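Local coordinates for protein GH18 chiitnase (Pseudoalteromonas aurantia, PDB 6K7Z) that probably hydrolyses internal beta-1,4 glycosidic linkages of chitin as a family 18 endochitinase built on a TIM barrel, at residues 52-57 against 101-106; 28-33 against 258-263. All coordinates share one frame; numbering follows the deposited sequence.

Contact 1 (52-57 with 101-106) and contact 2 (28-33 with 258-263) lie on the two sides of one barrel strand, 25-33, with centres about 15 Å apart. On its outer side, L28 and L31 meet the phenylalanine pair of contact 1: L28 CD1 is 3.8 Å from F54 CZ and L31 CD2 is 4.0 Å from F103 CG. On its inner side, A29 points at W260 and the end of the F30 ring reaches it; contact 2 is centred about 8 Å from the chain centre, toward the C-terminal strand ends, where family 18 enzymes bind sugar. Contact 1, centred about 18 Å from the chain centre, lies in the helical layer, its segments falling between those of contact 2 in sequence.

Contact 1: residues 52-57 against 101-106; sequences SSFTTN and ASFVKN
The aromatic rings of F54 and F103 form an offset edge-to-face pair, with the edge of F103 directed at the face of F54. Their planes are nearly perpendicular, at 88°, and their centroids stand 5.6 Å apart. Contact is confined to the far ends of the rings: F54 CZ lies 3.7 Å from F103 CZ and 3.8 Å from F103 CE1, while F103 CZ also comes within 4.0 Å of F54 CE1. F54 CZ thus meets the rim of F103 close to that ring's plane. No hydrogen bond joins the two segments, which meet through hydrocarbon alone. F103 reaches across because its CG is anti to the backbone N (chi1 -175°), which carries the ring off the helix toward residues 52-57. F54 already starts in the direction of the helix and is buried, its ring also packed on I47, I59 and I62. Just after it, T55 occupies the N-cap of helix 56-67, and its OG1 is hydrogen-bonded to T58 OG1; T55 is also joined to I47 by a backbone hydrogen bond. L43 of strand 41-43 touches both phenylalanines, and I74 of strand 71-77 touches F103. The pair therefore joins the short, weakly bonded strand 53-54, leading into helix 56-67, to the C-terminal end of helix 93-106, two helices of the outer layer that surrounds the TIM barrel, over the strands 25-33 and 71-77.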
ATOM      1  N   SER A  52      14.193 -11.599 -10.917  1.00 17.82           N
ATOM      2  CA  SER A  52      12.978 -12.189 -11.457  1.00 19.55           C
ATOM      3  C   SER A  52      12.408 -13.307 -10.592  1.00 21.71           C
ATOM      4  O   SER A  52      11.440 -13.954 -11.009  1.00 24.28           O
ATOM      5  CB  SER A  52      13.229 -12.699 -12.880  1.00 23.35           C
ATOM      6  OG  SER A  52      14.334 -13.578 -12.915  1.00 22.85           O
ATOM      7  N   SER A  53      12.952 -13.554  -9.397  1.00 17.23           N
ATOM      8  CA  SER A  53      12.498 -14.720  -8.650  1.00 16.76           C
ATOM      9  C   SER A  53      12.547 -14.478  -7.152  1.00 16.24           C
ATOM     10  O   SER A  53      13.453 -13.804  -6.648  1.00 15.77           O
ATOM     11  CB  SER A  53      13.336 -15.962  -8.984  1.00 17.63           C
ATOM     12  OG  SER A  53      14.670 -15.800  -8.533  1.00 18.36           O
ATOM     13  N   PHE A  54      11.572 -15.059  -6.454  1.00 16.65           N
ATOM     14  CA  PHE A  54      11.538 -15.094  -4.997  1.00 15.77           C
ATOM     15  C   PHE A  54      12.535 -16.111  -4.452  1.00 17.76           C
ATOM     16  O   PHE A  54      12.798 -17.146  -5.071  1.00 18.41           O
ATOM     17  CB  PHE A  54      10.146 -15.490  -4.501  1.00 17.53           C
ATOM     18  CG  PHE A  54       9.099 -14.414  -4.637  1.00 17.25           C
ATOM     19  CD1 PHE A  54       9.431 -13.071  -4.599  1.00 16.85           C
ATOM     20  CD2 PHE A  54       7.765 -14.764  -4.756  1.00 15.71           C
ATOM     21  CE1 PHE A  54       8.447 -12.104  -4.705  1.00 15.76           C
ATOM     22  CE2 PHE A  54       6.779 -13.804  -4.838  1.00 18.27           C
ATOM     23  CZ  PHE A  54       7.121 -12.470  -4.822  1.00 15.04           C
ATOM     24  N   THR A  55      13.061 -15.831  -3.262  1.00 17.30           N
ATOM     25  CA  THR A  55      13.872 -16.840  -2.590  1.00 17.28           C
ATOM     26  C   THR A  55      13.020 -18.045  -2.202  1.00 16.91           C
ATOM     27  O   THR A  55      11.790 -17.978  -2.118  1.00 17.20           O
ATOM     28  CB  THR A  55      14.536 -16.275  -1.338  1.00 18.15           C
ATOM     29  OG1 THR A  55      13.536 -15.995  -0.346  1.00 17.36           O
ATOM     30  CG2 THR A  55      15.310 -15.027  -1.671  1.00 17.95           C
ATOM     31  N   THR A  56      13.701 -19.167  -1.959  1.00 18.83           N
ATOM     32  CA  THR A  56      13.007 -20.376  -1.526  1.00 19.54           C
ATOM     33  C   THR A  56      12.212 -20.133  -0.245  1.00 18.55           C
ATOM     34  O   THR A  56      11.049 -20.541  -0.135  1.00 18.73           O
ATOM     35  CB  THR A  56      14.018 -21.509  -1.330  1.00 24.05           C
ATOM     36  OG1 THR A  56      14.671 -21.774  -2.580  1.00 30.28           O
ATOM     37  CG2 THR A  56      13.314 -22.766  -0.864  1.00 23.18           C
ATOM     38  N   ASN A  57      12.821 -19.461   0.735  1.00 18.86           N
ATOM     39  CA  ASN A  57      12.124 -19.207   1.996  1.00 20.14           C
ATOM     40  C   ASN A  57      10.889 -18.337   1.780  1.00 18.61           C
ATOM     41  O   ASN A  57       9.851 -18.538   2.427  1.00 16.71           O
ATOM     42  CB  ASN A  57      13.066 -18.547   3.005  1.00 22.14           C
ATOM     43  CG  ASN A  57      14.000 -19.537   3.679  1.00 23.33           C
ATOM     44  OD1 ASN A  57      13.806 -20.747   3.593  1.00 27.82           O
ATOM     45  ND2 ASN A  57      15.018 -19.022   4.362  1.00 24.63           N
ATOM     46  N   ALA A 101      -0.421  -8.836 -13.674  1.00 16.74           N
ATOM     47  CA  ALA A 101      -1.343  -9.951 -13.475  1.00 17.29           C
ATOM     48  C   ALA A 101      -0.632 -11.286 -13.635  1.00 17.97           C
ATOM     49  O   ALA A 101      -0.845 -12.210 -12.841  1.00 18.38           O
ATOM     50  CB  ALA A 101      -2.520  -9.848 -14.450  1.00 19.23           C
ATOM     51  N   SER A 102       0.227 -11.400 -14.647  1.00 17.20           N
ATOM     52  CA  SER A 102       1.002 -12.624 -14.815  1.00 18.88           C
ATOM     53  C   SER A 102       1.892 -12.882 -13.609  1.00 19.90           C
ATOM     54  O   SER A 102       1.965 -14.014 -13.114  1.00 18.59           O
ATOM     55  CB  SER A 102       1.829 -12.547 -16.096  1.00 18.86           C
ATOM     56  OG  SER A 102       0.974 -12.545 -17.221  1.00 20.01           O
ATOM     57  N   PHE A 103       2.566 -11.845 -13.105  1.00 17.50           N
ATOM     58  CA  PHE A 103       3.412 -12.050 -11.935  1.00 18.00           C
ATOM     59  C   PHE A 103       2.597 -12.561 -10.758  1.00 14.76           C
ATOM     60  O   PHE A 103       3.026 -13.479 -10.051  1.00 17.97           O
ATOM     61  CB  PHE A 103       4.134 -10.765 -11.547  1.00 18.31           C
ATOM     62  CG  PHE A 103       5.115 -10.957 -10.424  1.00 16.45           C
ATOM     63  CD1 PHE A 103       4.711 -10.841  -9.095  1.00 16.76           C
ATOM     64  CD2 PHE A 103       6.439 -11.256 -10.693  1.00 17.92           C
ATOM     65  CE1 PHE A 103       5.620 -11.040  -8.048  1.00 17.09           C
ATOM     66  CE2 PHE A 103       7.347 -11.444  -9.661  1.00 17.73           C
ATOM     67  CZ  PHE A 103       6.930 -11.338  -8.334  1.00 20.53           C
ATOM     68  N   VAL A 104       1.412 -11.990 -10.545  1.00 13.85           N
ATOM     69  CA  VAL A 104       0.547 -12.438  -9.453  1.00 17.34           C
ATOM     70  C   VAL A 104       0.157 -13.902  -9.642  1.00 19.00           C
ATOM     71  O   VAL A 104       0.215 -14.708  -8.705  1.00 16.95           O
ATOM     72  CB  VAL A 104      -0.693 -11.534  -9.351  1.00 16.78           C
ATOM     73  CG1 VAL A 104      -1.740 -12.151  -8.426  1.00 14.09           C
ATOM     74  CG2 VAL A 104      -0.282 -10.167  -8.864  1.00 14.81           C
ATOM     75  N   LYS A 105      -0.264 -14.265 -10.856  1.00 18.57           N
ATOM     76  CA  LYS A 105      -0.765 -15.621 -11.062  1.00 19.75           C
ATOM     77  C   LYS A 105       0.365 -16.639 -11.063  1.00 20.71           C
ATOM     78  O   LYS A 105       0.235 -17.714 -10.465  1.00 22.32           O
ATOM     79  CB  LYS A 105      -1.558 -15.693 -12.363  1.00 19.41           C
ATOM     80  CG  LYS A 105      -2.860 -14.911 -12.322  1.00 23.78           C
ATOM     81  CD  LYS A 105      -3.658 -15.110 -13.604  1.00 25.99           C
ATOM     82  CE  LYS A 105      -5.023 -14.445 -13.520  1.00 27.59           C
ATOM     83  NZ  LYS A 105      -5.772 -14.584 -14.808  1.00 31.58           N
ATOM     84  N   ASN A 106       1.478 -16.324 -11.730  1.00 19.58           N
ATOM     85  CA  ASN A 106       2.603 -17.255 -11.793  1.00 20.50           C
ATOM     86  C   ASN A 106       3.242 -17.487 -10.435  1.00 22.39           C
ATOM     87  O   ASN A 106       3.864 -18.532 -10.230  1.00 24.73           O
ATOM     88  CB  ASN A 106       3.666 -16.751 -12.764  1.00 22.35           C
ATOM     89  CG  ASN A 106       3.160 -16.671 -14.198  1.00 27.81           C
ATOM     90  OD1 ASN A 106       2.295 -17.453 -14.613  1.00 28.39           O
ATOM     91  ND2 ASN A 106       3.692 -15.721 -14.958  1.00 25.71           N
TER

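Contact 2: residues 28-33 against 258-263; sequences LAFLSS and MNWQFS
A29 directs its methyl group at the indole of W260, CB lying 4.4 Å from W260 CZ3. The same methyl sits over the centre of the neighbouring F30 ring, 3.3 Å above its plane. The A29-F30 peptide bond is cis, which is consistent with both successive side chains lying on the inner side of the strand. F30 then makes the closer approach: its CZ is 3.7 Å from W260 CH2 and 3.8 Å from W260 CZ3. The two rings are close to parallel, at 17°, yet they meet rim to rim with centroids 5.9 Å apart, so this is not a stack. At W260 a chi1 of -179°, trans to the main-chain nitrogen, sends the six-membered ring inward to F30. A second cis peptide follows W260, and Q261 CB covers part of one indole face. Q261 OE1 accepts hydrogen bonds from N9 N and S10 N. A tryptophan at the end of the last barrel strand, followed by a cis peptide, is a known feature of family 18 chitinases, where it typically floors the sugar-binding site; W260 probably does likewise. The contact spans strand 3-8, which pairs in parallel with both 25-33 and 256-260 and contributes Y7, whose ring meets W260.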
ATOM      1  N   LEU A  28       4.404  -7.641  -0.189  1.00 10.63           N
ATOM      2  CA  LEU A  28       5.817  -7.850  -0.475  1.00 11.11           C
ATOM      3  C   LEU A  28       6.335  -6.668  -1.285  1.00  9.97           C
ATOM      4  O   LEU A  28       5.791  -6.345  -2.344  1.00 14.26           O
ATOM      5  CB  LEU A  28       6.031  -9.170  -1.217  1.00  9.40           C
ATOM      6  CG  LEU A  28       5.342 -10.367  -0.579  1.00  8.46           C
ATOM      7  CD1 LEU A  28       5.476 -11.597  -1.468  1.00 13.02           C
ATOM      8  CD2 LEU A  28       5.931 -10.640   0.818  1.00 10.80           C
ATOM      9  N   ALA A  29       7.386  -6.024  -0.792  1.00 10.88           N
ATOM     10  CA  ALA A  29       7.946  -4.831  -1.426  1.00 11.56           C
ATOM     11  C   ALA A  29       9.391  -5.065  -1.898  1.00 11.07           C
ATOM     12  O   ALA A  29      10.229  -5.420  -1.078  1.00 13.83           O
ATOM     13  CB  ALA A  29       7.905  -3.669  -0.430  1.00 11.53           C
ATOM     14  N   PHE A  30       9.734  -4.835  -3.168  1.00 14.45           N
ATOM     15  CA  PHE A  30       8.884  -4.282  -4.216  1.00 11.81           C
ATOM     16  C   PHE A  30       9.117  -4.986  -5.546  1.00 13.00           C
ATOM     17  O   PHE A  30      10.136  -5.645  -5.774  1.00 12.66           O
ATOM     18  CB  PHE A  30       9.163  -2.791  -4.456  1.00 11.77           C
ATOM     19  CG  PHE A  30       8.734  -1.886  -3.345  1.00 12.28           C
ATOM     20  CD1 PHE A  30       7.402  -1.562  -3.177  1.00 13.18           C
ATOM     21  CD2 PHE A  30       9.674  -1.318  -2.498  1.00 14.29           C
ATOM     22  CE1 PHE A  30       7.004  -0.701  -2.147  1.00 11.25           C
ATOM     23  CE2 PHE A  30       9.287  -0.469  -1.473  1.00 13.40           C
ATOM     24  CZ  PHE A  30       7.953  -0.155  -1.303  1.00 12.38           C
ATOM     25  N   LEU A  31       8.176  -4.778  -6.446  1.00 13.17           N
ATOM     26  CA  LEU A  31       8.359  -5.019  -7.868  1.00 12.59           C
ATOM     27  C   LEU A  31       8.313  -3.655  -8.539  1.00 15.03           C
ATOM     28  O   LEU A  31       7.439  -2.844  -8.215  1.00 14.82           O
ATOM     29  CB  LEU A  31       7.259  -5.939  -8.395  1.00 13.16           C
ATOM     30  CG  LEU A  31       7.297  -6.400  -9.850  1.00 16.68           C
ATOM     31  CD1 LEU A  31       8.472  -7.330 -10.085  1.00 18.69           C
ATOM     32  CD2 LEU A  31       5.979  -7.080 -10.191  1.00 15.30           C
ATOM     33  N   SER A  32       9.262  -3.369  -9.430  1.00 14.46           N
ATOM     34  CA  SER A  32       9.290  -2.035 -10.027  1.00 16.18           C
ATOM     35  C   SER A  32       9.967  -2.081 -11.392  1.00 17.53           C
ATOM     36  O   SER A  32      10.470  -3.114 -11.827  1.00 16.70           O
ATOM     37  CB  SER A  32       9.976  -1.015  -9.096  1.00 17.28           C
ATOM     38  OG  SER A  32      11.344  -1.312  -8.884  1.00 17.39           O
ATOM     39  N   SER A  33       9.955  -0.939 -12.076  1.00 19.27           N
ATOM     40  CA  SER A  33      10.571  -0.854 -13.394  1.00 21.78           C
ATOM     41  C   SER A  33      12.088  -0.960 -13.293  1.00 20.36           C
ATOM     42  O   SER A  33      12.703  -0.416 -12.372  1.00 23.26           O
ATOM     43  CB  SER A  33      10.204   0.467 -14.066  1.00 20.20           C
ATOM     44  OG  SER A  33       8.839   0.498 -14.451  1.00 23.07           O
ATOM     45  N   MET A 258      -2.174  -0.015   8.789  1.00  9.96           N
ATOM     46  CA  MET A 258      -1.041  -0.489   8.003  1.00  9.78           C
ATOM     47  C   MET A 258       0.246  -0.044   8.686  1.00  9.97           C
ATOM     48  O   MET A 258       0.255   0.955   9.411  1.00 10.02           O
ATOM     49  CB  MET A 258      -1.114   0.062   6.566  1.00  9.29           C
ATOM     50  CG  MET A 258       0.110  -0.260   5.687  1.00  9.75           C
ATOM     51  SD  MET A 258       1.396   1.013   5.823  1.00 10.98           S
ATOM     52  CE  MET A 258       0.779   2.284   4.728  1.00 12.69           C
ATOM     53  N   ASN A 259       1.332  -0.789   8.493  1.00 10.38           N
ATOM     54  CA  ASN A 259       2.606  -0.297   9.000  1.00  9.86           C
ATOM     55  C   ASN A 259       3.715  -0.466   7.974  1.00 11.56           C
ATOM     56  O   ASN A 259       3.683  -1.347   7.104  1.00 10.31           O
ATOM     57  CB  ASN A 259       3.018  -0.957  10.340  1.00  9.61           C
ATOM     58  CG  ASN A 259       3.459  -2.406  10.192  1.00  9.82           C
ATOM     59  OD1 ASN A 259       4.430  -2.718   9.498  1.00  9.63           O
ATOM     60  ND2 ASN A 259       2.773  -3.292  10.901  1.00 11.34           N
ATOM     61  N   TRP A 260       4.683   0.430   8.082  1.00 10.03           N
ATOM     62  CA  TRP A 260       5.980   0.282   7.441  1.00 10.85           C
ATOM     63  C   TRP A 260       6.968   0.177   8.594  1.00 11.35           C
ATOM     64  O   TRP A 260       7.068   1.125   9.374  1.00 10.26           O
ATOM     65  CB  TRP A 260       6.309   1.488   6.541  1.00 10.96           C
ATOM     66  CG  TRP A 260       7.631   1.337   5.852  1.00 12.80           C
ATOM     67  CD1 TRP A 260       8.863   1.699   6.337  1.00 13.10           C
ATOM     68  CD2 TRP A 260       7.865   0.720   4.583  1.00 12.10           C
ATOM     69  NE1 TRP A 260       9.843   1.371   5.427  1.00 17.45           N
ATOM     70  CE2 TRP A 260       9.257   0.767   4.341  1.00 14.16           C
ATOM     71  CE3 TRP A 260       7.029   0.153   3.614  1.00 12.57           C
ATOM     72  CZ2 TRP A 260       9.834   0.256   3.170  1.00 16.20           C
ATOM     73  CZ3 TRP A 260       7.598  -0.350   2.459  1.00 12.83           C
ATOM     74  CH2 TRP A 260       8.988  -0.300   2.244  1.00 14.82           C
ATOM     75  N   GLN A 261       7.645  -0.951   8.772  1.00  9.89           N
ATOM     76  CA  GLN A 261       7.506  -2.169   7.988  1.00 11.34           C
ATOM     77  C   GLN A 261       7.694  -3.362   8.924  1.00  9.94           C
ATOM     78  O   GLN A 261       8.142  -3.198  10.069  1.00 11.84           O
ATOM     79  CB  GLN A 261       8.534  -2.214   6.848  1.00 11.43           C
ATOM     80  CG  GLN A 261       9.997  -2.159   7.315  1.00 12.70           C
ATOM     81  CD  GLN A 261      10.978  -2.452   6.188  1.00 15.40           C
ATOM     82  OE1 GLN A 261      10.873  -3.477   5.510  1.00 14.90           O
ATOM     83  NE2 GLN A 261      11.928  -1.542   5.973  1.00 16.22           N
ATOM     84  N   PHE A 262       7.391  -4.559   8.410  1.00 10.17           N
ATOM     85  CA  PHE A 262       7.324  -5.767   9.232  1.00 11.07           C
ATOM     86  C   PHE A 262       8.586  -5.988  10.065  1.00 10.91           C
ATOM     87  O   PHE A 262       8.513  -6.249  11.274  1.00 10.75           O
ATOM     88  CB  PHE A 262       7.058  -6.972   8.324  1.00 11.79           C
ATOM     89  CG  PHE A 262       7.019  -8.269   9.057  1.00 11.53           C
ATOM     90  CD1 PHE A 262       5.903  -8.618   9.813  1.00 11.55           C
ATOM     91  CD2 PHE A 262       8.103  -9.132   9.014  1.00 12.72           C
ATOM     92  CE1 PHE A 262       5.875  -9.812  10.511  1.00 13.35           C
ATOM     93  CE2 PHE A 262       8.080 -10.337   9.697  1.00 11.47           C
ATOM     94  CZ  PHE A 262       6.966 -10.684  10.438  1.00 12.14           C
ATOM     95  N   SER A 263       9.756  -5.913   9.435  1.00 10.37           N
ATOM     96  CA  SER A 263      10.971  -6.335  10.135  1.00 11.00           C
ATOM     97  C   SER A 263      11.443  -5.330  11.177  1.00 13.60           C
ATOM     98  O   SER A 263      12.473  -5.565  11.825  1.00 15.28           O
ATOM     99  CB  SER A 263      12.088  -6.599   9.130  1.00 13.65           C
ATOM    100  OG  SER A 263      11.918  -7.878   8.545  1.00 12.72           O
TER